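Local coordinates for protein oligogalacturonate lyase (PDB 3C5M) that probably cleaves oligogalacturonides derived from pectin by an elimination reaction, as a manganese-binding seven-bladed beta-propeller lyase, at residues A[19-24]-A[381-386]. Residues are numbered along the deposited sequence; the frame is centred on the assembly and turned at random.
Sequences TQVKVT and DVPESY
The backbone carbonyl O of Lys22 accepts a hydrogen bond from Asp381 N, 2.8 Å away, with an N-H...O angle of 159°. It lies where strand 22-25 pairs antiparallel with the end of strand 376-381; two residues along, Thr24 forms a backbone hydrogen bond with Ile379. This pairing also brings Asp381 CB to 3.5 Å from Lys22 O. The aspartate's CG lies beside its own backbone N (chi1 -86°), which turns the carboxylate to the lysine side chain. That chain bends at chi3 and passes slantwise by the carboxylate, Lys22 CE lying 3.9 Å from Asp381 OD2. Lys22 NZ stops 4.3 Å from Asp381 OD2, too far for a salt bridge, though the opposite charges probably still attract at this surface. A long, flexible lysine suits an exposed place, where its methylenes can pack while the charge can probably be solvated. Val21, by contrast, is buried: its CG1, anti to the backbone N (chi1 175°), rests against Asp381 O, and Val21 CG1 lies 4.4 Å from Pro383 CD. The branched valine also touches Leu335 of strand 334-337, which Val382 reaches too, from segment 381-386. Proline suits its place by offering Val21 an apolar ring and having no N-H to satisfy; its O accepts the bond from Tyr386 N that closes the type I turn. Strands 12-15 and 22-25 complete the sheet of strands 357-358, 364-369 and 376-381, the propeller closure known as molecular velcro; between these two segments one backbone bond and light valine packing, rather than an ion pair, join the end of the seam.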
ATOM      1  N   THR A  19      10.344 -20.014 -14.379  1.00 54.14           N
ATOM      2  CA  THR A  19       9.035 -20.578 -14.062  1.00 47.85           C
ATOM      3  C   THR A  19       8.137 -20.770 -15.269  1.00 47.19           C
ATOM      4  O   THR A  19       7.072 -21.392 -15.170  1.00 47.40           O
ATOM      5  CB  THR A  19       8.297 -19.682 -13.069  1.00 48.94           C
ATOM      6  OG1 THR A  19       8.142 -18.382 -13.649  1.00 46.59           O
ATOM      7  CG2 THR A  19       9.074 -19.561 -11.768  1.00 38.15           C
ATOM      8  N   GLN A  20       8.576 -20.229 -16.403  1.00 51.03           N
ATOM      9  CA  GLN A  20       7.832 -20.304 -17.662  1.00 49.03           C
ATOM     10  C   GLN A  20       6.553 -19.475 -17.604  1.00 50.20           C
ATOM     11  O   GLN A  20       5.813 -19.389 -18.587  1.00 61.34           O
ATOM     12  CB  GLN A  20       7.486 -21.762 -18.010  1.00 44.55           C
ATOM     13  CG  GLN A  20       8.573 -22.526 -18.767  1.00 41.27           C
ATOM     14  CD  GLN A  20       9.930 -22.467 -18.083  1.00 45.32           C
ATOM     15  OE1 GLN A  20      10.895 -21.928 -18.639  1.00 48.03           O
ATOM     16  NE2 GLN A  20      10.012 -23.014 -16.869  1.00 31.67           N
ATOM     17  N   VAL A  21       6.294 -18.855 -16.457  1.00 48.06           N
ATOM     18  CA  VAL A  21       5.090 -18.048 -16.301  1.00 44.36           C
ATOM     19  C   VAL A  21       5.125 -16.817 -17.203  1.00 41.95           C
ATOM     20  O   VAL A  21       6.177 -16.202 -17.393  1.00 37.94           O
ATOM     21  CB  VAL A  21       4.911 -17.611 -14.839  1.00 41.22           C
ATOM     22  CG1 VAL A  21       3.734 -16.670 -14.730  1.00 42.09           C
ATOM     23  CG2 VAL A  21       4.699 -18.826 -13.962  1.00 27.56           C
ATOM     24  N   LYS A  22       3.979 -16.469 -17.780  1.00 38.20           N
ATOM     25  CA  LYS A  22       3.914 -15.307 -18.660  1.00 41.26           C
ATOM     26  C   LYS A  22       3.867 -14.001 -17.876  1.00 42.70           C
ATOM     27  O   LYS A  22       3.184 -13.889 -16.854  1.00 43.56           O
ATOM     28  CB  LYS A  22       2.699 -15.384 -19.592  1.00 37.21           C
ATOM     29  CG  LYS A  22       2.871 -16.338 -20.755  1.00 36.55           C
ATOM     30  CD  LYS A  22       1.740 -16.248 -21.759  1.00 36.27           C
ATOM     31  CE  LYS A  22       0.440 -16.803 -21.218  1.00 31.67           C
ATOM     32  NZ  LYS A  22      -0.663 -16.663 -22.220  1.00 47.14           N
ATOM     33  N   VAL A  23       4.614 -13.022 -18.367  1.00 38.03           N
ATOM     34  CA  VAL A  23       4.688 -11.711 -17.747  1.00 36.41           C
ATOM     35  C   VAL A  23       4.612 -10.668 -18.838  1.00 42.85           C
ATOM     36  O   VAL A  23       5.357 -10.714 -19.817  1.00 43.83           O
ATOM     37  CB  VAL A  23       6.006 -11.489 -17.021  1.00 26.43           C
ATOM     38  CG1 VAL A  23       6.042 -10.087 -16.486  1.00 22.04           C
ATOM     39  CG2 VAL A  23       6.164 -12.500 -15.908  1.00 30.92           C
ATOM     40  N   THR A  24       3.726  -9.702 -18.660  1.00 45.71           N
ATOM     41  CA  THR A  24       3.575  -8.677 -19.665  1.00 39.65           C
ATOM     42  C   THR A  24       3.848  -7.282 -19.108  1.00 33.90           C
ATOM     43  O   THR A  24       3.393  -6.942 -18.026  1.00 40.73           O
ATOM     44  CB  THR A  24       2.168  -8.820 -20.318  1.00 40.78           C
ATOM     45  OG1 THR A  24       1.755  -7.572 -20.886  1.00 35.42           O
ATOM     46  CG2 THR A  24       1.167  -9.328 -19.310  1.00 41.49           C
ATOM     47  N   ASP A 381       1.019 -13.313 -15.115  1.00 47.37           N
ATOM     48  CA  ASP A 381      -0.116 -14.225 -15.146  1.00 47.27           C
ATOM     49  C   ASP A 381      -0.025 -15.137 -13.939  1.00 40.79           C
ATOM     50  O   ASP A 381       1.046 -15.292 -13.365  1.00 41.68           O
ATOM     51  CB  ASP A 381      -0.095 -15.054 -16.435  1.00 52.33           C
ATOM     52  CG  ASP A 381      -0.788 -14.348 -17.600  1.00 65.70           C
ATOM     53  OD1 ASP A 381      -0.570 -13.120 -17.796  1.00 68.01           O
ATOM     54  OD2 ASP A 381      -1.548 -15.026 -18.330  1.00 65.28           O
ATOM     55  N   VAL A 382      -1.147 -15.718 -13.537  1.00 37.64           N
ATOM     56  CA  VAL A 382      -1.151 -16.631 -12.399  1.00 48.45           C
ATOM     57  C   VAL A 382      -1.968 -17.860 -12.736  1.00 50.38           C
ATOM     58  O   VAL A 382      -3.173 -17.907 -12.484  1.00 56.95           O
ATOM     59  CB  VAL A 382      -1.749 -15.987 -11.127  1.00 39.22           C
ATOM     60  CG1 VAL A 382      -1.700 -16.976  -9.976  1.00 32.12           C
ATOM     61  CG2 VAL A 382      -0.984 -14.732 -10.776  1.00 38.37           C
ATOM     62  N   PRO A 383      -1.318 -18.879 -13.308  1.00 50.67           N
ATOM     63  CA  PRO A 383      -1.976 -20.130 -13.688  1.00 55.83           C
ATOM     64  C   PRO A 383      -2.759 -20.769 -12.542  1.00 59.87           C
ATOM     65  O   PRO A 383      -2.525 -20.466 -11.374  1.00 58.57           O
ATOM     66  CB  PRO A 383      -0.812 -20.993 -14.170  1.00 57.67           C
ATOM     67  CG  PRO A 383       0.350 -20.453 -13.406  1.00 59.14           C
ATOM     68  CD  PRO A 383       0.136 -18.977 -13.495  1.00 47.34           C
ATOM     69  N   GLU A 384      -3.693 -21.650 -12.883  1.00 61.74           N
ATOM     70  CA  GLU A 384      -4.513 -22.300 -11.877  1.00 67.34           C
ATOM     71  C   GLU A 384      -3.705 -23.114 -10.880  1.00 69.72           C
ATOM     72  O   GLU A 384      -4.108 -23.275  -9.728  1.00 81.64           O
ATOM     73  CB  GLU A 384      -5.572 -23.170 -12.548  1.00 74.08           C
ATOM     74  CG  GLU A 384      -6.579 -22.363 -13.385  1.00 85.71           C
ATOM     75  CD  GLU A 384      -7.259 -21.239 -12.593  1.00 89.65           C
ATOM     76  OE1 GLU A 384      -7.817 -21.522 -11.502  1.00 89.37           O
ATOM     77  OE2 GLU A 384      -7.236 -20.079 -13.071  1.00 83.15           O
ATOM     78  N   SER A 385      -2.560 -23.620 -11.312  1.00 64.52           N
ATOM     79  CA  SER A 385      -1.703 -24.391 -10.423  1.00 61.37           C
ATOM     80  C   SER A 385      -0.917 -23.440  -9.523  1.00 64.75           C
ATOM     81  O   SER A 385      -0.111 -23.879  -8.708  1.00 64.24           O
ATOM     82  CB  SER A 385      -0.726 -25.212 -11.248  1.00 62.80           C
ATOM     83  OG  SER A 385       0.031 -24.355 -12.084  1.00 47.52           O
ATOM     84  N   TYR A 386      -1.166 -22.139  -9.689  1.00 69.74           N
ATOM     85  CA  TYR A 386      -0.488 -21.068  -8.946  1.00 68.20           C
ATOM     86  C   TYR A 386       1.023 -21.161  -9.141  1.00 71.05           C
ATOM     87  O   TYR A 386       1.781 -20.954  -8.196  1.00 77.73           O
ATOM     88  CB  TYR A 386      -0.806 -21.142  -7.446  1.00 51.91           C
ATOM     89  CG  TYR A 386      -2.219 -21.552  -7.131  1.00 56.62           C
ATOM     90  CD1 TYR A 386      -3.310 -20.904  -7.715  1.00 60.36           C
ATOM     91  CD2 TYR A 386      -2.467 -22.625  -6.286  1.00 63.81           C
ATOM     92  CE1 TYR A 386      -4.613 -21.329  -7.467  1.00 55.90           C
ATOM     93  CE2 TYR A 386      -3.754 -23.055  -6.032  1.00 63.40           C
ATOM     94  CZ  TYR A 386      -4.821 -22.412  -6.624  1.00 62.54           C
ATOM     95  OH  TYR A 386      -6.084 -22.887  -6.371  1.00 64.53           O
TER